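Local atomic coordinates of lectin (Pleurotus ostreatus, PDB entry 6T0Q), a protein that binds galactose-type sugars such as N-acetyl-D-galactosamine, probably through calcium-dependent sites built on beta-sandwich domains that resemble carbohydrate-binding modules. Residues V103-P107 and T108-F112; T243-N247 and G248-G252; P266-P270 and T271-F275; A279-G283 and G284-V288. All blocks are in the same frame, centred on the assembly; numbering follows the deposited sequence.

Contact 1: residues V103-P107 and T108-F112. With NAG (2-acetamido-2-deoxy-beta-D-glucopyranose), chain E.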
loop_
_atom_site.group_PDB
_atom_site.type_symbol
_atom_site.label_atom_id
_atom_site.label_comp_id
_atom_site.label_asym_id
_atom_site.label_seq_id
_atom_site.Cartn_x
_atom_site.Cartn_y
_atom_site.Cartn_z
ATOM N N VAL A 103 -2.254 15.282 -15.827
ATOM C CA VAL A 103 -0.846 14.904 -15.682
ATOM C C VAL A 103 -0.282 15.512 -14.400
ATOM O O VAL A 103 -0.635 16.632 -14.012
ATOM C CB VAL A 103 -0.026 15.328 -16.928
ATOM C CG1 VAL A 103 0.120 16.851 -16.995
ATOM C CG2 VAL A 103 1.353 14.646 -16.934
ATOM N N ALA A 104 0.599 14.753 -13.743
ATOM C CA ALA A 104 1.428 15.271 -12.659
ATOM C C ALA A 104 2.559 16.136 -13.212
ATOM O O ALA A 104 3.018 15.949 -14.341
ATOM C CB ALA A 104 2.024 14.123 -11.836
ATOM N N LEU A 105 3.030 17.078 -12.397
ATOM C CA LEU A 105 4.000 18.066 -12.856
ATOM C C LEU A 105 5.234 18.065 -11.965
ATOM O O LEU A 105 5.191 17.643 -10.807
ATOM C CB LEU A 105 3.392 19.476 -12.874
ATOM C CG LEU A 105 2.242 19.666 -13.864
ATOM C CD1 LEU A 105 1.741 21.108 -13.781
ATOM C CD2 LEU A 105 2.706 19.323 -15.281
ATOM N N GLN A 106 6.335 18.561 -12.528
ATOM C CA GLN A 106 7.505 18.899 -11.736
ATOM C C GLN A 106 7.248 20.188 -10.957
ATOM O O GLN A 106 6.454 21.032 -11.382
ATOM C CB GLN A 106 8.731 19.063 -12.636
ATOM C CG GLN A 106 9.177 17.759 -13.292
ATOM C CD GLN A 106 10.104 17.980 -14.468
ATOM O OE1 GLN A 106 10.395 19.121 -14.849
ATOM N NE2 GLN A 106 10.568 16.893 -15.056
ATOM N N PRO A 107 7.911 20.369 -9.812
ATOM C CA PRO A 107 7.567 21.510 -8.945
ATOM C C PRO A 107 7.909 22.889 -9.506
ATOM O O PRO A 107 7.154 23.834 -9.246
ATOM C CB PRO A 107 8.357 21.218 -7.659
ATOM C CG PRO A 107 9.411 20.228 -8.065
ATOM C CD PRO A 107 8.779 19.398 -9.128
ATOM N N THR A 108 9.007 23.069 -10.247
ATOM C CA THR A 108 9.417 24.433 -10.582
ATOM C C THR A 108 9.379 24.786 -12.069
ATOM O O THR A 108 9.265 25.976 -12.402
ATOM C CB THR A 108 10.833 24.716 -10.048
ATOM O OG1 THR A 108 11.774 23.859 -10.701
ATOM C CG2 THR A 108 10.888 24.473 -8.545
ATOM N N TRP A 109 9.511 23.815 -12.966
ATOM C CA TRP A 109 9.385 24.080 -14.395
ATOM C C TRP A 109 8.871 22.820 -15.069
ATOM O O TRP A 109 9.093 21.709 -14.578
ATOM C CB TRP A 109 10.715 24.523 -15.038
ATOM C CG TRP A 109 11.832 23.493 -14.962
ATOM C CD1 TRP A 109 12.832 23.442 -14.029
ATOM C CD2 TRP A 109 12.073 22.397 -15.863
ATOM N NE1 TRP A 109 13.662 22.377 -14.281
ATOM C CE2 TRP A 109 13.223 21.720 -15.399
ATOM C CE3 TRP A 109 11.421 21.915 -17.006
ATOM C CZ2 TRP A 109 13.738 20.584 -16.037
ATOM C CZ3 TRP A 109 11.932 20.779 -17.640
ATOM C CH2 TRP A 109 13.084 20.131 -17.154
ATOM N N ASN A 110 8.178 22.996 -16.196
ATOM C CA ASN A 110 7.631 21.860 -16.929
ATOM C C ASN A 110 7.712 22.114 -18.427
ATOM O O ASN A 110 7.342 23.193 -18.901
ATOM C CB ASN A 110 6.185 21.579 -16.504
ATOM C CG ASN A 110 6.099 21.071 -15.079
ATOM O OD1 ASN A 110 6.332 19.893 -14.823
ATOM N ND2 ASN A 110 5.794 21.965 -14.140
ATOM N N LEU A 111 8.193 21.113 -19.163
ATOM C CA LEU A 111 8.329 21.203 -20.613
ATOM C C LEU A 111 7.108 20.564 -21.265
ATOM O O LEU A 111 6.906 19.347 -21.167
ATOM C CB LEU A 111 9.608 20.520 -21.089
ATOM C CG LEU A 111 9.737 20.547 -22.613
ATOM C CD1 LEU A 111 9.997 21.981 -23.110
ATOM C CD2 LEU A 111 10.836 19.603 -23.058
ATOM N N PHE A 112 6.303 21.379 -21.945
ATOM C CA PHE A 112 5.169 20.882 -22.711
ATOM C C PHE A 112 5.563 20.825 -24.181
ATOM O O PHE A 112 6.170 21.766 -24.702
ATOM C CB PHE A 112 3.942 21.769 -22.491
ATOM C CG PHE A 112 3.507 21.821 -21.051
ATOM C CD1 PHE A 112 4.069 22.741 -20.171
ATOM C CD2 PHE A 112 2.581 20.909 -20.564
ATOM C CE1 PHE A 112 3.698 22.769 -18.835
ATOM C CE2 PHE A 112 2.204 20.933 -19.224
ATOM C CZ PHE A 112 2.761 21.862 -18.364
HETATM C C1 NAG E . 13.183 25.567 -17.946
HETATM C C2 NAG E . 14.422 24.707 -18.199
HETATM C C3 NAG E . 15.186 24.461 -16.893
HETATM C C4 NAG E . 15.505 25.772 -16.182
HETATM C C5 NAG E . 14.217 26.582 -16.015
HETATM C C6 NAG E . 14.444 27.952 -15.418
HETATM C C7 NAG E . 14.233 23.207 -20.128
HETATM C C8 NAG E . 13.791 21.858 -20.618
HETATM N N2 NAG E . 14.056 23.447 -18.825
HETATM O O3 NAG E . 16.381 23.756 -17.205
HETATM O O5 NAG E . 13.569 26.785 -17.287
HETATM O O6 NAG E . 14.941 28.856 -16.395
HETATM O O7 NAG E . 14.716 24.046 -20.879
#
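Asn110 reaches back across the bend at residues 105-109 and pairs its carboxamide with the backbone of Gln106. Its OD1 accepts from Gln106 N at 2.7 Å, the donor arriving in the carbonyl plane on a lone pair, while its ND2 gives a hydrogen to Gln106 O at 3.0 Å. The two bonds fix which end of the amide is oxygen and hold its rotation. OD1 also accepts from Asn85 ND2, and Gln106 O is bonded to Ser67 OG as well. Against this buried amide lies Leu105, whose side chain crosses that of Asn110 at about a right angle, with CB 3.6 Å from OD1. Leu105 CD2 goes on to meet Phe112 CZ at 4.0 Å, so that the inner side of the bend ends in apolar packing against Val84.

The outer side is looser. With CG set between the backbone N and the carbonyl carbon (chi1 62°), the Trp109 indole swings out beside the Gln106 side chain, which runs the same way and brings its amide end over one face, the amide plane nearly perpendicular to the ring. The opposite face carries an N-acetylglucosamine residue, with N2 of the sugar 3.5 Å from Trp109 CE3. Asn58, Thr60 and Pro163 complete the pocket, consistent with an N-linked glycan on Asn58. The arrangement is a connection between strands 98-104 and 109-118, in different sheets of the N-terminal beta-sandwich, with an aromatic platform under a carbohydrate.

Contact 2: residues T243-N247 and G248-G252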
loop_
_atom_site.group_PDB
_atom_site.type_symbol
_atom_site.label_atom_id
_atom_site.label_comp_id
_atom_site.label_asym_id
_atom_site.label_seq_id
_atom_site.Cartn_x
_atom_site.Cartn_y
_atom_site.Cartn_z
ATOM N N THR A 243 -22.454 10.919 -0.202
ATOM C CA THR A 243 -21.348 11.674 0.362
ATOM C C THR A 243 -20.066 10.925 0.034
ATOM O O THR A 243 -20.003 9.700 0.186
ATOM C CB THR A 243 -21.490 11.863 1.879
ATOM O OG1 THR A 243 -22.696 12.585 2.150
ATOM C CG2 THR A 243 -20.314 12.663 2.423
ATOM N N LEU A 244 -19.053 11.661 -0.413
ATOM C CA LEU A 244 -17.808 11.094 -0.906
ATOM C C LEU A 244 -16.676 11.452 0.042
ATOM O O LEU A 244 -16.560 12.612 0.455
ATOM C CB LEU A 244 -17.490 11.624 -2.302
ATOM C CG LEU A 244 -16.111 11.274 -2.866
ATOM C CD1 LEU A 244 -16.030 9.774 -3.179
ATOM C CD2 LEU A 244 -15.842 12.117 -4.108
ATOM N N TYR A 245 -15.834 10.460 0.353
ATOM C CA TYR A 245 -14.663 10.611 1.210
ATOM C C TYR A 245 -13.424 10.072 0.502
ATOM O O TYR A 245 -13.505 9.123 -0.284
ATOM C CB TYR A 245 -14.832 9.846 2.540
ATOM C CG TYR A 245 -16.089 10.194 3.305
ATOM C CD1 TYR A 245 -17.313 9.632 2.960
ATOM C CD2 TYR A 245 -16.048 11.081 4.379
ATOM C CE1 TYR A 245 -18.467 9.946 3.657
ATOM C CE2 TYR A 245 -17.192 11.402 5.083
ATOM C CZ TYR A 245 -18.401 10.835 4.717
ATOM O OH TYR A 245 -19.546 11.152 5.413
ATOM N N VAL A 246 -12.266 10.663 0.804
ATOM C CA VAL A 246 -10.980 10.117 0.378
ATOM C C VAL A 246 -10.056 10.089 1.591
ATOM O O VAL A 246 -9.870 11.110 2.265
ATOM C CB VAL A 246 -10.351 10.906 -0.794
ATOM C CG1 VAL A 246 -10.013 12.322 -0.403
ATOM C CG2 VAL A 246 -9.100 10.201 -1.296
ATOM N N ASN A 247 -9.517 8.906 1.892
ATOM C CA ASN A 247 -8.691 8.685 3.082
ATOM C C ASN A 247 -9.359 9.231 4.343
ATOM O O ASN A 247 -8.711 9.809 5.217
ATOM C CB ASN A 247 -7.302 9.283 2.885
ATOM C CG ASN A 247 -6.594 8.669 1.705
ATOM O OD1 ASN A 247 -6.724 7.467 1.462
ATOM N ND2 ASN A 247 -5.872 9.491 0.938
ATOM N N GLY A 248 -10.678 9.059 4.430
ATOM C CA GLY A 248 -11.430 9.470 5.601
ATOM C C GLY A 248 -11.836 10.926 5.641
ATOM O O GLY A 248 -12.628 11.306 6.512
ATOM N N ALA A 249 -11.328 11.759 4.739
ATOM C CA ALA A 249 -11.680 13.169 4.722
ATOM C C ALA A 249 -12.862 13.400 3.789
ATOM O O ALA A 249 -12.938 12.808 2.709
ATOM C CB ALA A 249 -10.486 14.017 4.281
ATOM N N THR A 250 -13.787 14.256 4.218
ATOM C CA THR A 250 -14.956 14.571 3.410
ATOM C C THR A 250 -14.540 15.347 2.171
ATOM O O THR A 250 -13.846 16.357 2.270
ATOM C CB THR A 250 -15.959 15.386 4.217
ATOM O OG1 THR A 250 -16.286 14.678 5.413
ATOM C CG2 THR A 250 -17.232 15.603 3.403
ATOM N N VAL A 251 -14.951 14.871 1.002
ATOM C CA VAL A 251 -14.705 15.578 -0.254
ATOM C C VAL A 251 -15.915 16.395 -0.678
ATOM O O VAL A 251 -15.793 17.580 -0.983
ATOM C CB VAL A 251 -14.280 14.591 -1.360
ATOM C CG1 VAL A 251 -14.207 15.307 -2.701
ATOM C CG2 VAL A 251 -12.938 13.995 -1.018
ATOM N N GLY A 252 -17.094 15.785 -0.692
ATOM C CA GLY A 252 -18.282 16.511 -1.106
ATOM C C GLY A 252 -19.500 15.616 -1.071
ATOM O O GLY A 252 -19.417 14.412 -0.802
#
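Thr243 begins a beta hairpin in which strands 241-246 and 249-254 are joined by a type I' turn and interrupted by a classic bulge. Its CA-H points to Gly252 O, and its hydroxyl bonds to Ser253 OG. At Leu244 the bulge is plain: its N donates to Gly252 O at 2.8 Å, while its O takes Val251 N at 2.8 Å and, weakly, Gly252 N at 3.4 Å. Two residues thus face one. The extra residue, Val251, lays its side chain alongside Leu244, the two pointing the same way, with CD2 of Leu244 3.9 Å from CG1 of Val251.

Tyr245 stands on the other face with Thr250, its non-hydrogen-bonded partner. The tyrosine ring lies beside the threonine, CE2 at 3.4 Å from OG1, and meets Phe320 edge-to-face. Val246 returns to the face of Leu244 and closes the ladder with Ala249 through two backbone bonds, each 2.9 Å: Val246 N to Ala249 O, and Ala249 N to Val246 O. On that face Val246 touches Ile265 of strand 261-265, and Val251 touches both Ile265 and Tyr263.

Asn247 and Gly248 form the corner of the turn, both with positive phi; Gly248, at phi 84° and psi -10°, leaves no room for a CB beside Asn247 O. The Asn247 amide turns away from the hairpin to bond Asn273 and Thr274 on the adjacent strand. Back on the Val246 side, Val251 CG2 comes within 3.4 Å of Val246 CG1, closer than carbon atoms normally pack.

Contact 3: residues P266-P270 and T271-F275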
loop_
_atom_site.group_PDB
_atom_site.type_symbol
_atom_site.label_atom_id
_atom_site.label_comp_id
_atom_site.label_asym_id
_atom_site.label_seq_id
_atom_site.Cartn_x
_atom_site.Cartn_y
_atom_site.Cartn_z
ATOM N N PRO A 266 -6.080 17.250 -4.684
ATOM C CA PRO A 266 -4.705 17.636 -5.032
ATOM C C PRO A 266 -3.653 17.098 -4.080
ATOM O O PRO A 266 -2.465 17.372 -4.285
ATOM C CB PRO A 266 -4.769 19.170 -4.942
ATOM C CG PRO A 266 -5.713 19.399 -3.785
ATOM C CD PRO A 266 -6.747 18.267 -3.852
ATOM N N ASN A 267 -4.049 16.344 -3.058
ATOM C CA ASN A 267 -3.161 15.986 -1.958
ATOM C C ASN A 267 -3.275 14.502 -1.633
ATOM O O ASN A 267 -3.383 14.109 -0.473
ATOM C CB ASN A 267 -3.486 16.826 -0.726
ATOM C CG ASN A 267 -4.902 16.593 -0.223
ATOM O OD1 ASN A 267 -5.793 16.223 -0.990
ATOM N ND2 ASN A 267 -5.114 16.798 1.072
ATOM N N LEU A 268 -3.257 13.655 -2.665
ATOM C CA LEU A 268 -3.283 12.211 -2.451
ATOM C C LEU A 268 -2.099 11.759 -1.599
ATOM O O LEU A 268 -1.034 12.381 -1.596
ATOM C CB LEU A 268 -3.240 11.472 -3.785
ATOM C CG LEU A 268 -4.433 11.579 -4.728
ATOM C CD1 LEU A 268 -4.129 10.787 -5.991
ATOM C CD2 LEU A 268 -5.667 11.031 -4.028
ATOM N N HIS A 269 -2.299 10.672 -0.860
ATOM C CA HIS A 269 -1.171 9.946 -0.302
ATOM C C HIS A 269 -0.363 9.354 -1.457
ATOM O O HIS A 269 -0.932 8.983 -2.486
ATOM C CB HIS A 269 -1.656 8.835 0.632
ATOM C CG HIS A 269 -0.557 8.123 1.358
ATOM N ND1 HIS A 269 0.072 7.007 0.848
ATOM C CD2 HIS A 269 0.026 8.369 2.558
ATOM C CE1 HIS A 269 0.996 6.594 1.703
ATOM N NE2 HIS A 269 0.990 7.406 2.747
ATOM N N PRO A 270 0.966 9.283 -1.330
ATOM C CA PRO A 270 1.776 8.848 -2.479
ATOM C C PRO A 270 1.561 7.399 -2.897
ATOM O O PRO A 270 1.819 7.078 -4.064
ATOM C CB PRO A 270 3.223 9.089 -2.006
ATOM C CG PRO A 270 3.138 9.245 -0.537
ATOM C CD PRO A 270 1.798 9.832 -0.246
ATOM N N THR A 271 1.117 6.506 -2.003
ATOM C CA THR A 271 1.016 5.094 -2.369
ATOM C C THR A 271 -0.317 4.421 -2.054
ATOM O O THR A 271 -0.604 3.384 -2.663
ATOM C CB THR A 271 2.134 4.278 -1.699
ATOM O OG1 THR A 271 2.061 4.427 -0.273
ATOM C CG2 THR A 271 3.501 4.728 -2.202
ATOM N N PHE A 272 -1.142 4.956 -1.155
ATOM C CA PHE A 272 -2.327 4.237 -0.695
ATOM C C PHE A 272 -3.465 5.231 -0.526
ATOM O O PHE A 272 -3.372 6.134 0.309
ATOM C CB PHE A 272 -2.024 3.506 0.632
ATOM C CG PHE A 272 -3.114 2.563 1.108
ATOM C CD1 PHE A 272 -4.281 3.047 1.686
ATOM C CD2 PHE A 272 -2.935 1.185 1.032
ATOM C CE1 PHE A 272 -5.274 2.169 2.144
ATOM C CE2 PHE A 272 -3.910 0.306 1.492
ATOM C CZ PHE A 272 -5.083 0.798 2.049
ATOM N N ASN A 273 -4.546 5.055 -1.294
ATOM C CA ASN A 273 -5.694 5.955 -1.226
ATOM C C ASN A 273 -6.992 5.170 -1.281
ATOM O O ASN A 273 -7.167 4.319 -2.159
ATOM C CB ASN A 273 -5.653 6.980 -2.368
ATOM C CG ASN A 273 -4.488 7.926 -2.231
ATOM O OD1 ASN A 273 -4.546 8.883 -1.463
ATOM N ND2 ASN A 273 -3.409 7.648 -2.949
ATOM N N THR A 274 -7.910 5.488 -0.366
ATOM C CA THR A 274 -9.191 4.801 -0.246
ATOM C C THR A 274 -10.328 5.778 -0.514
ATOM O O THR A 274 -10.452 6.798 0.175
ATOM C CB THR A 274 -9.364 4.181 1.144
ATOM O OG1 THR A 274 -8.459 3.080 1.299
ATOM C CG2 THR A 274 -10.802 3.670 1.311
ATOM N N PHE A 275 -11.160 5.458 -1.497
ATOM C CA PHE A 275 -12.340 6.239 -1.821
ATOM C C PHE A 275 -13.539 5.560 -1.178
ATOM O O PHE A 275 -13.717 4.348 -1.327
ATOM C CB PHE A 275 -12.506 6.344 -3.342
ATOM C CG PHE A 275 -11.294 6.940 -4.030
ATOM C CD1 PHE A 275 -10.208 6.148 -4.363
ATOM C CD2 PHE A 275 -11.235 8.294 -4.312
ATOM C CE1 PHE A 275 -9.077 6.699 -4.977
ATOM C CE2 PHE A 275 -10.111 8.854 -4.926
ATOM C CZ PHE A 275 -9.039 8.057 -5.259
#
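The imidazole of His269 folds over the start of the next segment and takes two backbone N-H groups on a single nitrogen. Thr271 N donates to His269 ND1 at 3.1 Å in a nearly straight bond (167°), and Phe272 N reaches the same atom at the same distance but more bent. Accepting both, ND1 is probably the nitrogen without a proton. Neither donor lies in the ring plane: Phe272 N is tilted 21° from it, and Thr271 N more. The ring gets there because CG is anti to the backbone N (chi1 -174°), and Pro270 CD packs over one of its faces.

The backbone of His269 is satisfied in turn by Asn273, whose OD1 accepts from His269 N at 2.9 Å, on a lone pair in the carbonyl plane. Its ND2 donates to His269 O, also at 2.9 Å, with that oxygen close to the amide plane. This connection carries the chain from strand 261-265 to strand 273-281, between the two facing sheets of the C-terminal beta-sandwich. Asn273 OD1 accepts a second N-H, from the Asn247 amide. Leu268 crosses the same amide at about a right angle, CD2 lying 3.5 Å from Asn273 OD1, and packs on Ile294 beyond. Phe272 meets Phe272 of the second subunit. Thr271 O accepts from ND2 of Asn223 in the same chain.

Contact 4: residues A279-G283 and G284-V288. With CA (calcium ion), chain G; NAG (2-acetamido-2-deoxy-beta-D-glucopyranose), chain B.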
loop_
_atom_site.group_PDB
_atom_site.type_symbol
_atom_site.label_atom_id
_atom_site.label_comp_id
_atom_site.label_asym_id
_atom_site.label_seq_id
_atom_site.Cartn_x
_atom_site.Cartn_y
_atom_site.Cartn_z
ATOM N N ALA A 279 -24.020 6.311 0.043
ATOM C CA ALA A 279 -25.084 6.673 -0.883
ATOM C C ALA A 279 -26.418 6.249 -0.290
ATOM O O ALA A 279 -26.514 5.197 0.345
ATOM C CB ALA A 279 -24.876 6.026 -2.258
ATOM N N THR A 280 -27.447 7.070 -0.491
ATOM C CA THR A 280 -28.735 6.874 0.163
ATOM C C THR A 280 -29.856 6.802 -0.859
ATOM O O THR A 280 -29.913 7.605 -1.797
ATOM C CB THR A 280 -29.019 7.999 1.164
ATOM O OG1 THR A 280 -27.994 8.007 2.165
ATOM C CG2 THR A 280 -30.390 7.806 1.838
ATOM N N ASN A 281 -30.742 5.830 -0.674
ATOM C CA ASN A 281 -31.925 5.677 -1.503
ATOM C C ASN A 281 -33.144 6.156 -0.727
ATOM O O ASN A 281 -33.446 5.628 0.348
ATOM C CB ASN A 281 -32.129 4.227 -1.929
ATOM C CG ASN A 281 -33.351 4.062 -2.819
ATOM O OD1 ASN A 281 -33.735 4.991 -3.534
ATOM N ND2 ASN A 281 -33.973 2.886 -2.770
ATOM N N GLY A 282 -33.845 7.145 -1.280
ATOM C CA GLY A 282 -35.106 7.574 -0.712
ATOM C C GLY A 282 -36.287 6.702 -1.069
ATOM O O GLY A 282 -37.378 6.911 -0.530
ATOM N N GLY A 283 -36.089 5.733 -1.950
ATOM C CA GLY A 283 -37.150 4.842 -2.387
ATOM C C GLY A 283 -37.094 4.673 -3.892
ATOM O O GLY A 283 -36.768 5.602 -4.632
ATOM N N GLY A 284 -37.411 3.464 -4.348
ATOM C CA GLY A 284 -37.434 3.160 -5.760
ATOM C C GLY A 284 -36.082 2.716 -6.286
ATOM O O GLY A 284 -35.273 2.123 -5.560
ATOM N N PRO A 285 -35.817 2.985 -7.569
ATOM C CA PRO A 285 -34.505 2.655 -8.145
ATOM C C PRO A 285 -33.385 3.357 -7.393
ATOM O O PRO A 285 -33.565 4.451 -6.850
ATOM C CB PRO A 285 -34.606 3.167 -9.589
ATOM C CG PRO A 285 -36.096 3.249 -9.871
ATOM C CD PRO A 285 -36.718 3.623 -8.547
ATOM N N ALA A 286 -32.217 2.718 -7.368
ATOM C CA ALA A 286 -31.064 3.284 -6.677
ATOM C C ALA A 286 -29.777 2.889 -7.389
ATOM O O ALA A 286 -29.681 1.806 -7.973
ATOM C CB ALA A 286 -31.007 2.816 -5.215
ATOM N N GLY A 287 -28.780 3.766 -7.305
ATOM C CA GLY A 287 -27.458 3.451 -7.817
ATOM C C GLY A 287 -26.511 4.605 -7.557
ATOM O O GLY A 287 -26.928 5.748 -7.353
ATOM N N VAL A 288 -25.221 4.281 -7.557
ATOM C CA VAL A 288 -24.174 5.297 -7.549
ATOM C C VAL A 288 -23.192 4.954 -8.662
ATOM O O VAL A 288 -22.938 3.776 -8.941
ATOM C CB VAL A 288 -23.471 5.409 -6.172
ATOM C CG1 VAL A 288 -22.823 4.105 -5.787
ATOM C CG2 VAL A 288 -22.419 6.549 -6.162
HETATM CA CA CA G . -34.236 6.454 -5.595
HETATM C C1 NAG B . -25.151 8.244 5.304
HETATM C C2 NAG B . -25.060 8.426 6.810
HETATM C C3 NAG B . -26.437 8.719 7.376
HETATM C C4 NAG B . -27.004 9.977 6.733
HETATM C C5 NAG B . -26.986 9.890 5.204
HETATM C C6 NAG B . -27.194 11.246 4.566
HETATM C C7 NAG B . -23.300 7.327 8.107
HETATM C C8 NAG B . -22.833 6.053 8.743
HETATM N N2 NAG B . -24.471 7.270 7.465
HETATM O O3 NAG B . -26.327 8.902 8.782
HETATM O O4 NAG B . -28.253 9.931 7.304
HETATM O O5 NAG B . -25.718 9.424 4.708
HETATM O O6 NAG B . -28.366 11.273 3.766
HETATM O O7 NAG B . -22.642 8.365 8.166
#
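Asn281 and Pro285 bind the same calcium ion, held in the bend at residues 281-285. Three ligands come from this short span: Asn281 OD1 at 2.6 Å, Gly283 O at 2.8 Å and Pro285 O at 2.5 Å. Asp239 and Asp240 complete the protein ligands, so that two carboxylates probably balance the charge of the ion while the bend supplies neutral oxygens.

Hydrogen bonds shape the same bend. Asn281 OD1, besides binding the metal, accepts from Gly283 N at 2.9 Å, an Asx turn in which the donor sits well above the carbonyl plane. On the other branch, ND2 gives a bent bond (137°) to Gly284 O at 3.2 Å and another bond to Pro212 O. A chi1 of -179° stretches the Asn281 amide out into the bend, where both its ends are engaged. Gly283 and Gly284 take backbone angles with positive phi that would press a side chain against the preceding carbonyl oxygen. Gly283 is also part of the N-acetyl-D-galactosamine site, which is consistent with the metal shaping the sugar site.

Apolar contacts are few. Ala286 CB lies against the asparagine side chain, 3.6 Å from Asn281 CG, and Ala279 CB meets Val288 CB at 4.2 Å. Trp202 of strand 199-202 covers Ala279, Asn281 and Ala286, and Phe218 of strand 214-222 packs on Ala279 and Val288, where strand 273-281 crosses to strand 287-296 of the facing sheet.

How the contacts relate
Contact 1 belongs to the N-terminal half of the chain and the others to the C-terminal half; the centre of contact 1 lies about 42 Å from that of contact 4. Contacts 1 and 3 are partly buried inter-sheet connections with matching chemistry: an asparagine amide pairs with a backbone N and O four residues earlier. The outer face differs, a sugar in one and the second subunit in the other. Contact 2 is a surface hairpin held chiefly by backbone bonds, and it touches contact 3 through their asparagines. Contacts 3 and 4 use opposite ends of strand 273-281, and in contact 4 a metal does much of the holding.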